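Local coordinates for mandelate racemase/muconate lactonizing protein (PDB 3V5C) that probably catalyses the magnesium-dependent dehydration of galacturonate, as a sugar-acid dehydratase of the enolase superfamily, at residues G7-S10 with D11-V14; N213-L216 with T217-V220; I287-G290 with F291-M295. The protein carries 1 engineered substitution. All blocks are in the same frame, centred on the assembly; numbering follows the deposited sequence.

Interaction 1 (G7-S10 with D11-V14); sequences GIQS and DWKV
Gln9 to Trp12 form a type I beta turn, closed by a straight but weak hydrogen bond from Trp12 N to Gln9 O at 3.3 Å. Water 1 reinforces the closure, donating to both Gln9 O and Trp12 O. Ser10 and Asp11 occupy the corners, where short polar side chains suit an exposed bend.

The indole of Trp12 does most of the packing. Its CG stands anti to its own carbonyl carbon (chi1 -66°), which turns the ring back across the preceding chain. Gln9 CB lies over the five-membered ring, 3.8 Å from its centroid, in a CH-pi contact. Gln9 CG continues along the indole, 3.6 Å from Trp12 CZ2, and the bend at chi2 beyond it turns the amide nearly perpendicular to the ring (81°). At the benzo end, the CG2 branch of Ile8 meets Trp12 CE3 at 3.7 Å, while Gly7 O approaches Trp12 CH2 obliquely at 3.5 Å. A broad aromatic thus serves several preceding residues at once, and glutamine methylenes offer it apolar surface.

Strand 14-30 begins two residues after the turn, at Val14. Trp12 also packs on Ile52 of strand 42-52, and on helix 92-107 it meets Trp102 and makes a cation-pi contact with Arg106. Ser10 O accepts from Arg76, and the backbone of Trp12 pairs with Leu77, so the turn is fastened to the loop before helix 92-107.

Interaction 2 (N213-L216 with T217-V220); sequences NLNL and TKEV
Asn213 and Thr217 bracket the first turn of helix 214-223, making this an N-terminal helix cap with the opening i to i+4 ladder behind it. The helix belongs to the beta-alpha-beta unit that runs from strand 204-207 to strand 231-233 in the barrel domain.

Asn213, the N-cap residue, folds its side chain forward (chi1 57°) and uses OD1 to accept from Leu216 N at 2.9 Å. Asparagine suits the place because its short amide puts a carbonyl oxygen within reach of a first-turn N-H. Its backbone oxygen is gripped twice: Thr217 N reaches Asn213 O at 3.0 Å, and Thr217 OG1 binds Asn213 O at 2.8 Å from well above the carbonyl plane. Regular bonds follow from Lys218 N to Leu214 O, Glu219 N to Asn215 O and Val220 N to Leu216 O.

On the side facing helix 240-253, the extended Lys218 chain passes Leu214, with Lys218 CE 3.9 Å from Leu214 CG. Leu214 packs on Leu242 and Leu246 of that helix, whereas Leu216 and Val220 rest on Thr184 of helix 180-198.

Lys218 NZ is bridged through water 2 to Asn215 OD1, yet its main partner is Asp245, in a salt bridge to helix 240-253. The hydroxyl of buried Thr217 donates its proton to the backbone at the helix start, so its hydrogen is satisfied locally where the side chain packs on Tyr212 and Phe236.

Interaction 3 (I287-G290 with F291-M295); sequences IWPG and FTHWM
Pro289 packs over one face of the His293 imidazole where the loop after strand 281-282 turns into helix 291-303. From the helix, His293 CB first passes the loop backbone, 3.6 Å from Pro289 O. With CG anti to the backbone N (chi1 -178°), the imidazole then extends beneath the proline. Its CG lies 3.5 Å from Pro289 CB, and CD2 comes to 3.3 Å from Pro289 CG. On the other branch ND1 has Pro289 CB as its nearest neighbour, and at the tip NE2 again faces Pro289 CG, at 3.7 Å. The proline carbon CG sits over the ring face, displaced toward its rim, in a CH-pi contact. Proline suits the position: the peptide bond before it is cis, and its rigid ring presents polarised C-H groups to an aromatic face. An alanine here instead of His293 would probably leave Pro289 CB and CG without the aromatic face they pack on and open a gap beside the cis peptide.

Gly290, the N-cap residue, has a positive phi (103°) at which a CB would jam against the preceding carbonyl oxygen. Its own oxygen accepts from Trp294 N at 3.0 Å, while Trp294 CB and CD1 crowd the same oxygen near the indole plane. The indole NE1 donates a hydrogen bond to Tyr284 O. Glycine supplies no capping side chain; instead Glu96 accepts from Phe291 N and Thr292 N, linking the helix start to helix 92-107.

Water 4 donates to Pro289 O and accepts from His293 N beside the CH-pi contact. One apolar, one direct polar and one water-mediated link thus fix the loop on the first turn, with glycine needed for the backbone and proline for the packing on the imidazole.

Along the chain the three contacts come in series. Interaction 1 leads into strand 14-30 of the antiparallel sheet, at one extremity of the molecule; interactions 2 and 3 both lie in the barrel domain, at the starts of helices 214-223 and 291-303. The centres of interactions 1 and 2 are about 55 Å apart, on opposite sides of the chain's centre. Interaction 3 lies about 23 Å from the first and 32 Å from the second, centre to centre. Helix 92-107 is a shared neighbour, touched by Trp12 and by the helix start at 291-295. The side chains of Thr217 and Trp294 are each about 12 Å from a bound magnesium ion, too far to bind it; its ligands include Glu238 and Asp261.

Interaction 1 (G7-S10 with D11-V14)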
ATOM      1  N   GLY A   7       1.119 -14.994  25.685  1.00 36.27           N
ATOM      2  CA  GLY A   7       1.029 -14.129  26.847  1.00 36.48           C
ATOM      3  C   GLY A   7      -0.266 -13.339  26.929  1.00 30.45           C
ATOM      4  O   GLY A   7      -0.407 -12.450  27.763  1.00 32.91           O
ATOM      5  N   ILE A   8      -1.221 -13.654  26.064  1.00 31.38           N
ATOM      6  CA  ILE A   8      -2.548 -13.073  26.198  1.00 29.59           C
ATOM      7  C   ILE A   8      -3.311 -13.875  27.237  1.00 30.86           C
ATOM      8  O   ILE A   8      -3.511 -15.075  27.064  1.00 29.89           O
ATOM      9  CB  ILE A   8      -3.328 -13.091  24.875  1.00 26.26           C
ATOM     10  CG1 ILE A   8      -2.568 -12.297  23.805  1.00 24.85           C
ATOM     11  CG2 ILE A   8      -4.756 -12.556  25.079  1.00 21.29           C
ATOM     12  CD1 ILE A   8      -3.228 -12.307  22.433  1.00 23.62           C
ATOM     13  N   GLN A   9      -3.719 -13.210  28.317  1.00 24.89           N
ATOM     14  CA  GLN A   9      -4.499 -13.850  29.374  1.00 24.61           C
ATOM     15  C   GLN A   9      -5.944 -14.014  28.927  1.00 29.03           C
ATOM     16  O   GLN A   9      -6.464 -13.199  28.169  1.00 19.74           O
ATOM     17  CB  GLN A   9      -4.445 -13.023  30.658  1.00 25.86           C
ATOM     18  CG  GLN A   9      -3.042 -12.585  31.047  1.00 26.26           C
ATOM     19  CD  GLN A   9      -2.086 -13.748  31.256  1.00 41.28           C
ATOM     20  OE1 GLN A   9      -2.500 -14.852  31.606  1.00 43.07           O
ATOM     21  NE2 GLN A   9      -0.795 -13.501  31.044  1.00 42.71           N
ATOM     22  N   SER A  10      -6.600 -15.064  29.400  1.00 25.64           N
ATOM     23  CA  SER A  10      -7.960 -15.348  28.952  1.00 19.82           C
ATOM     24  C   SER A  10      -8.999 -14.394  29.542  1.00 16.76           C
ATOM     25  O   SER A  10     -10.137 -14.367  29.086  1.00 19.16           O
ATOM     26  CB  SER A  10      -8.330 -16.799  29.281  1.00 28.44           C
ATOM     27  OG  SER A  10      -8.346 -16.980  30.681  1.00 31.56           O
ATOM     28  N   ASP A  11      -8.615 -13.608  30.544  1.00 21.29           N
ATOM     29  CA  ASP A  11      -9.556 -12.663  31.148  1.00 21.11           C
ATOM     30  C   ASP A  11      -9.628 -11.339  30.380  1.00 20.27           C
ATOM     31  O   ASP A  11     -10.490 -10.508  30.657  1.00 23.46           O
ATOM     32  CB  ASP A  11      -9.209 -12.397  32.623  1.00 23.54           C
ATOM     33  CG  ASP A  11      -7.861 -11.727  32.797  1.00 32.21           C
ATOM     34  OD1 ASP A  11      -6.858 -12.257  32.278  1.00 32.07           O
ATOM     35  OD2 ASP A  11      -7.805 -10.658  33.445  1.00 46.90           O
ATOM     36  N   TRP A  12      -8.719 -11.139  29.429  1.00 18.28           N
ATOM     37  CA  TRP A  12      -8.675  -9.875  28.682  1.00 18.72           C
ATOM     38  C   TRP A  12      -9.799  -9.834  27.653  1.00 17.77           C
ATOM     39  O   TRP A  12      -9.812 -10.626  26.714  1.00 15.92           O
ATOM     40  CB  TRP A  12      -7.335  -9.702  27.974  1.00 17.94           C
ATOM     41  CG  TRP A  12      -6.146  -9.547  28.897  1.00 18.42           C
ATOM     42  CD1 TRP A  12      -6.170  -9.401  30.258  1.00 25.16           C
ATOM     43  CD2 TRP A  12      -4.764  -9.531  28.515  1.00 20.19           C
ATOM     44  NE1 TRP A  12      -4.889  -9.301  30.743  1.00 24.08           N
ATOM     45  CE2 TRP A  12      -4.008  -9.375  29.697  1.00 24.23           C
ATOM     46  CE3 TRP A  12      -4.093  -9.634  27.292  1.00 21.29           C
ATOM     47  CZ2 TRP A  12      -2.609  -9.324  29.689  1.00 26.22           C
ATOM     48  CZ3 TRP A  12      -2.709  -9.580  27.286  1.00 25.34           C
ATOM     49  CH2 TRP A  12      -1.981  -9.425  28.478  1.00 25.70           C
ATOM     50  N   LYS A  13     -10.739  -8.911  27.841  1.00 14.80           N
ATOM     51  CA  LYS A  13     -11.918  -8.850  27.007  1.00 16.87           C
ATOM     52  C   LYS A  13     -12.014  -7.517  26.276  1.00 13.47           C
ATOM     53  O   LYS A  13     -11.479  -6.496  26.733  1.00 16.06           O
ATOM     54  CB  LYS A  13     -13.178  -9.052  27.854  1.00 19.03           C
ATOM     55  CG  LYS A  13     -13.298 -10.447  28.472  1.00 19.39           C
ATOM     56  CD  LYS A  13     -14.528 -10.547  29.365  1.00 21.71           C
ATOM     57  CE  LYS A  13     -14.811 -12.000  29.712  1.00 23.70           C
ATOM     58  NZ  LYS A  13     -15.690 -12.141  30.913  1.00 30.45           N
ATOM     59  N   VAL A  14     -12.718  -7.543  25.154  1.00 16.71           N
ATOM     60  CA  VAL A  14     -13.054  -6.324  24.438  1.00 13.99           C
ATOM     61  C   VAL A  14     -14.068  -5.550  25.280  1.00 14.34           C
ATOM     62  O   VAL A  14     -15.156  -6.041  25.557  1.00 20.08           O
ATOM     63  CB  VAL A  14     -13.645  -6.638  23.058  1.00 15.87           C
ATOM     64  CG1 VAL A  14     -14.018  -5.339  22.346  1.00 16.19           C
ATOM     65  CG2 VAL A  14     -12.656  -7.464  22.234  1.00 14.44           C
TER
HETATM   66  O   HOH W   1      -8.360 -12.993  26.051  1.00 18.02           O

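Interaction 2 (N213-L216 with T217-V220)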
ATOM      1  N   ASN A 213      -3.732  -2.112 -24.151  1.00 11.89           N
ATOM      2  CA  ASN A 213      -3.932  -3.512 -24.552  1.00  9.88           C
ATOM      3  C   ASN A 213      -2.525  -4.056 -24.816  1.00 11.03           C
ATOM      4  O   ASN A 213      -1.525  -3.341 -24.569  1.00 12.43           O
ATOM      5  CB  ASN A 213      -4.879  -3.632 -25.764  1.00 11.21           C
ATOM      6  CG  ASN A 213      -4.400  -2.839 -26.973  1.00 14.01           C
ATOM      7  OD1 ASN A 213      -3.228  -2.460 -27.070  1.00 11.67           O
ATOM      8  ND2 ASN A 213      -5.312  -2.587 -27.909  1.00 13.57           N
ATOM      9  N   LEU A 214      -2.401  -5.298 -25.263  1.00  8.99           N
ATOM     10  CA  LEU A 214      -1.087  -5.906 -25.325  1.00  9.11           C
ATOM     11  C   LEU A 214      -0.169  -5.175 -26.313  1.00 12.34           C
ATOM     12  O   LEU A 214       1.015  -4.967 -26.034  1.00 12.41           O
ATOM     13  CB  LEU A 214      -1.202  -7.399 -25.638  1.00  9.61           C
ATOM     14  CG  LEU A 214       0.093  -8.192 -25.806  1.00  8.80           C
ATOM     15  CD1 LEU A 214       0.937  -8.173 -24.526  1.00 13.81           C
ATOM     16  CD2 LEU A 214      -0.254  -9.640 -26.208  1.00 13.57           C
ATOM     17  N   ASN A 215      -0.706  -4.805 -27.475  1.00 11.45           N
ATOM     18  CA  ASN A 215       0.116  -4.129 -28.475  1.00 12.73           C
ATOM     19  C   ASN A 215       0.514  -2.705 -28.065  1.00 13.54           C
ATOM     20  O   ASN A 215       1.639  -2.289 -28.322  1.00 12.98           O
ATOM     21  CB  ASN A 215      -0.518  -4.175 -29.872  1.00 12.34           C
ATOM     22  CG  ASN A 215      -0.083  -5.397 -30.665  1.00 12.33           C
ATOM     23  OD1 ASN A 215       0.954  -5.986 -30.385  1.00 14.55           O
ATOM     24  ND2 ASN A 215      -0.859  -5.767 -31.677  1.00 13.16           N
ATOM     25  N   LEU A 216      -0.386  -1.959 -27.417  1.00 12.10           N
ATOM     26  CA  LEU A 216       0.013  -0.660 -26.866  1.00 10.36           C
ATOM     27  C   LEU A 216       1.139  -0.849 -25.871  1.00 12.57           C
ATOM     28  O   LEU A 216       2.093  -0.066 -25.829  1.00 12.70           O
ATOM     29  CB  LEU A 216      -1.149   0.044 -26.180  1.00 13.96           C
ATOM     30  CG  LEU A 216      -2.085   0.809 -27.096  1.00 17.66           C
ATOM     31  CD1 LEU A 216      -3.381   1.161 -26.360  1.00 17.98           C
ATOM     32  CD2 LEU A 216      -1.396   2.072 -27.645  1.00 18.15           C
ATOM     33  N   THR A 217       1.016  -1.898 -25.057  1.00 11.95           N
ATOM     34  CA  THR A 217       2.014  -2.198 -24.043  1.00 12.25           C
ATOM     35  C   THR A 217       3.357  -2.467 -24.679  1.00 11.29           C
ATOM     36  O   THR A 217       4.367  -1.923 -24.241  1.00 12.24           O
ATOM     37  CB  THR A 217       1.572  -3.394 -23.192  1.00 10.66           C
ATOM     38  OG1 THR A 217       0.343  -3.044 -22.539  1.00 11.11           O
ATOM     39  CG2 THR A 217       2.639  -3.719 -22.149  1.00 14.62           C
ATOM     40  N   LYS A 218       3.366  -3.285 -25.728  1.00 11.69           N
ATOM     41  CA  LYS A 218       4.609  -3.592 -26.415  1.00 11.14           C
ATOM     42  C   LYS A 218       5.197  -2.346 -27.078  1.00 11.90           C
ATOM     43  O   LYS A 218       6.423  -2.196 -27.131  1.00 14.48           O
ATOM     44  CB  LYS A 218       4.376  -4.688 -27.461  1.00  9.46           C
ATOM     45  CG  LYS A 218       4.099  -6.047 -26.826  1.00 11.52           C
ATOM     46  CD  LYS A 218       3.790  -7.069 -27.922  1.00 11.27           C
ATOM     47  CE  LYS A 218       3.659  -8.457 -27.319  1.00 10.90           C
ATOM     48  NZ  LYS A 218       3.294  -9.459 -28.373  1.00 12.16           N
ATOM     49  N   GLU A 219       4.333  -1.467 -27.578  1.00 11.37           N
ATOM     50  CA  GLU A 219       4.826  -0.249 -28.223  1.00 15.54           C
ATOM     51  C   GLU A 219       5.538   0.626 -27.206  1.00 15.49           C
ATOM     52  O   GLU A 219       6.619   1.161 -27.480  1.00 14.87           O
ATOM     53  CB  GLU A 219       3.704   0.536 -28.878  1.00 13.99           C
ATOM     54  CG  GLU A 219       4.122   1.892 -29.376  1.00 20.30           C
ATOM     55  CD  GLU A 219       3.161   2.455 -30.401  1.00 33.79           C
ATOM     56  OE1 GLU A 219       2.438   1.661 -31.056  1.00 28.22           O
ATOM     57  OE2 GLU A 219       3.132   3.696 -30.550  1.00 40.60           O
ATOM     58  N   VAL A 220       4.934   0.768 -26.030  1.00 10.43           N
ATOM     59  CA  VAL A 220       5.529   1.579 -24.980  1.00 11.07           C
ATOM     60  C   VAL A 220       6.826   0.966 -24.435  1.00 14.41           C
ATOM     61  O   VAL A 220       7.837   1.665 -24.268  1.00 14.07           O
ATOM     62  CB  VAL A 220       4.526   1.776 -23.864  1.00  9.98           C
ATOM     63  CG1 VAL A 220       5.196   2.382 -22.649  1.00 12.47           C
ATOM     64  CG2 VAL A 220       3.362   2.634 -24.358  1.00 10.81           C
TER
HETATM   65  O   HOH W   2       0.933  -8.631 -29.568  1.00 13.77           O
HETATM   66  O   HOH W   3       0.748  -0.497 -30.657  1.00 24.81           O

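Interaction 3 (I287-G290 with F291-M295)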
ATOM      1  N   ILE A 287      -5.236  -2.746   3.044  1.00  8.60           N
ATOM      2  CA  ILE A 287      -6.433  -2.619   3.874  1.00 10.21           C
ATOM      3  C   ILE A 287      -7.448  -3.728   3.532  1.00  9.02           C
ATOM      4  O   ILE A 287      -8.012  -4.370   4.421  1.00 12.09           O
ATOM      5  CB  ILE A 287      -7.115  -1.251   3.698  1.00 11.87           C
ATOM      6  CG1 ILE A 287      -6.124  -0.096   3.879  1.00 11.15           C
ATOM      7  CG2 ILE A 287      -8.297  -1.100   4.667  1.00 12.26           C
ATOM      8  CD1 ILE A 287      -5.485  -0.038   5.242  1.00 13.11           C
ATOM      9  N   TRP A 288      -7.684  -3.942   2.239  1.00 10.51           N
ATOM     10  CA  TRP A 288      -8.572  -5.012   1.787  1.00 11.88           C
ATOM     11  C   TRP A 288      -7.846  -5.800   0.697  1.00 11.62           C
ATOM     12  O   TRP A 288      -7.681  -5.300  -0.413  1.00 13.24           O
ATOM     13  CB  TRP A 288      -9.879  -4.426   1.246  1.00 12.64           C
ATOM     14  CG  TRP A 288     -10.794  -5.453   0.676  1.00 18.27           C
ATOM     15  CD1 TRP A 288     -11.646  -6.266   1.370  1.00 20.08           C
ATOM     16  CD2 TRP A 288     -10.935  -5.810  -0.710  1.00 18.71           C
ATOM     17  NE1 TRP A 288     -12.326  -7.091   0.499  1.00 25.09           N
ATOM     18  CE2 TRP A 288     -11.901  -6.837  -0.780  1.00 26.26           C
ATOM     19  CE3 TRP A 288     -10.341  -5.358  -1.899  1.00 21.97           C
ATOM     20  CZ2 TRP A 288     -12.289  -7.419  -1.993  1.00 28.78           C
ATOM     21  CZ3 TRP A 288     -10.729  -5.938  -3.103  1.00 26.49           C
ATOM     22  CH2 TRP A 288     -11.691  -6.958  -3.139  1.00 26.43           C
ATOM     23  N   PRO A 289      -7.438  -7.044   0.985  1.00 10.36           N
ATOM     24  CA  PRO A 289      -7.880  -7.931   2.065  1.00  9.15           C
ATOM     25  C   PRO A 289      -7.202  -7.741   3.423  1.00 13.68           C
ATOM     26  O   PRO A 289      -7.649  -8.373   4.386  1.00 13.18           O
ATOM     27  CB  PRO A 289      -7.537  -9.315   1.526  1.00 11.68           C
ATOM     28  CG  PRO A 289      -6.286  -9.072   0.715  1.00 12.79           C
ATOM     29  CD  PRO A 289      -6.550  -7.748   0.037  1.00 11.04           C
ATOM     30  N   GLY A 290      -6.166  -6.913   3.519  1.00  9.70           N
ATOM     31  CA  GLY A 290      -5.624  -6.615   4.835  1.00 10.58           C
ATOM     32  C   GLY A 290      -4.338  -7.290   5.279  1.00 10.16           C
ATOM     33  O   GLY A 290      -3.706  -8.059   4.544  1.00  9.90           O
ATOM     34  N   PHE A 291      -3.961  -6.954   6.510  1.00 10.64           N
ATOM     35  CA  PHE A 291      -2.675  -7.298   7.101  1.00 10.38           C
ATOM     36  C   PHE A 291      -2.551  -8.795   7.408  1.00 10.97           C
ATOM     37  O   PHE A 291      -1.559  -9.426   7.039  1.00 11.12           O
ATOM     38  CB  PHE A 291      -2.488  -6.485   8.393  1.00 12.17           C
ATOM     39  CG  PHE A 291      -1.053  -6.454   8.903  1.00 12.06           C
ATOM     40  CD1 PHE A 291      -0.200  -5.415   8.557  1.00 10.68           C
ATOM     41  CD2 PHE A 291      -0.573  -7.456   9.745  1.00 12.00           C
ATOM     42  CE1 PHE A 291       1.106  -5.378   9.016  1.00 12.70           C
ATOM     43  CE2 PHE A 291       0.743  -7.421  10.226  1.00 11.80           C
ATOM     44  CZ  PHE A 291       1.587  -6.377   9.850  1.00 11.34           C
ATOM     45  N   THR A 292      -3.535  -9.337   8.120  1.00 10.80           N
ATOM     46  CA  THR A 292      -3.533 -10.751   8.496  1.00 12.27           C
ATOM     47  C   THR A 292      -3.550 -11.633   7.248  1.00 10.84           C
ATOM     48  O   THR A 292      -2.797 -12.617   7.142  1.00 11.88           O
ATOM     49  CB  THR A 292      -4.732 -11.063   9.411  1.00 14.87           C
ATOM     50  OG1 THR A 292      -4.623 -10.246  10.580  1.00 18.89           O
ATOM     51  CG2 THR A 292      -4.703 -12.532   9.831  1.00 19.39           C
ATOM     52  N   HIS A 293      -4.364 -11.234   6.281  1.00 12.52           N
ATOM     53  CA  HIS A 293      -4.418 -11.926   4.999  1.00 11.91           C
ATOM     54  C   HIS A 293      -3.039 -11.891   4.330  1.00 11.59           C
ATOM     55  O   HIS A 293      -2.537 -12.897   3.800  1.00 12.41           O
ATOM     56  CB  HIS A 293      -5.462 -11.266   4.101  1.00 13.39           C
ATOM     57  CG  HIS A 293      -5.616 -11.939   2.779  1.00 12.71           C
ATOM     58  ND1 HIS A 293      -6.654 -12.803   2.500  1.00 16.69           N
ATOM     59  CD2 HIS A 293      -4.869 -11.867   1.649  1.00 14.51           C
ATOM     60  CE1 HIS A 293      -6.538 -13.238   1.258  1.00 16.54           C
ATOM     61  NE2 HIS A 293      -5.465 -12.689   0.722  1.00 17.41           N
ATOM     62  N   TRP A 294      -2.411 -10.717   4.352  1.00 10.95           N
ATOM     63  CA  TRP A 294      -1.101 -10.548   3.731  1.00 10.55           C
ATOM     64  C   TRP A 294       0.002 -11.360   4.416  1.00 10.22           C
ATOM     65  O   TRP A 294       0.924 -11.824   3.756  1.00 11.74           O
ATOM     66  CB  TRP A 294      -0.726  -9.061   3.663  1.00  9.02           C
ATOM     67  CG  TRP A 294      -0.880  -8.481   2.291  1.00 11.13           C
ATOM     68  CD1 TRP A 294      -1.771  -7.525   1.906  1.00  8.87           C
ATOM     69  CD2 TRP A 294      -0.106  -8.816   1.137  1.00  9.82           C
ATOM     70  NE1 TRP A 294      -1.601  -7.240   0.557  1.00  8.67           N
ATOM     71  CE2 TRP A 294      -0.583  -8.016   0.066  1.00 12.18           C
ATOM     72  CE3 TRP A 294       0.947  -9.713   0.896  1.00 10.32           C
ATOM     73  CZ2 TRP A 294      -0.055  -8.099  -1.220  1.00 11.78           C
ATOM     74  CZ3 TRP A 294       1.483  -9.785  -0.398  1.00 14.08           C
ATOM     75  CH2 TRP A 294       0.984  -8.973  -1.432  1.00 11.51           C
ATOM     76  N   MET A 295      -0.089 -11.553   5.730  1.00 13.22           N
ATOM     77  CA  MET A 295       0.882 -12.437   6.373  1.00 12.45           C
ATOM     78  C   MET A 295       0.833 -13.850   5.764  1.00 13.82           C
ATOM     79  O   MET A 295       1.877 -14.448   5.435  1.00 14.81           O
ATOM     80  CB  MET A 295       0.627 -12.491   7.877  1.00 12.13           C
ATOM     81  CG  MET A 295       1.038 -11.193   8.562  1.00 13.46           C
ATOM     82  SD  MET A 295       0.511 -11.086  10.296  1.00 19.79           S
ATOM     83  CE  MET A 295       1.015 -12.686  10.924  1.00 29.28           C
TER
HETATM   84  O   HOH W   4      -6.485  -9.377   6.741  1.00 10.94           O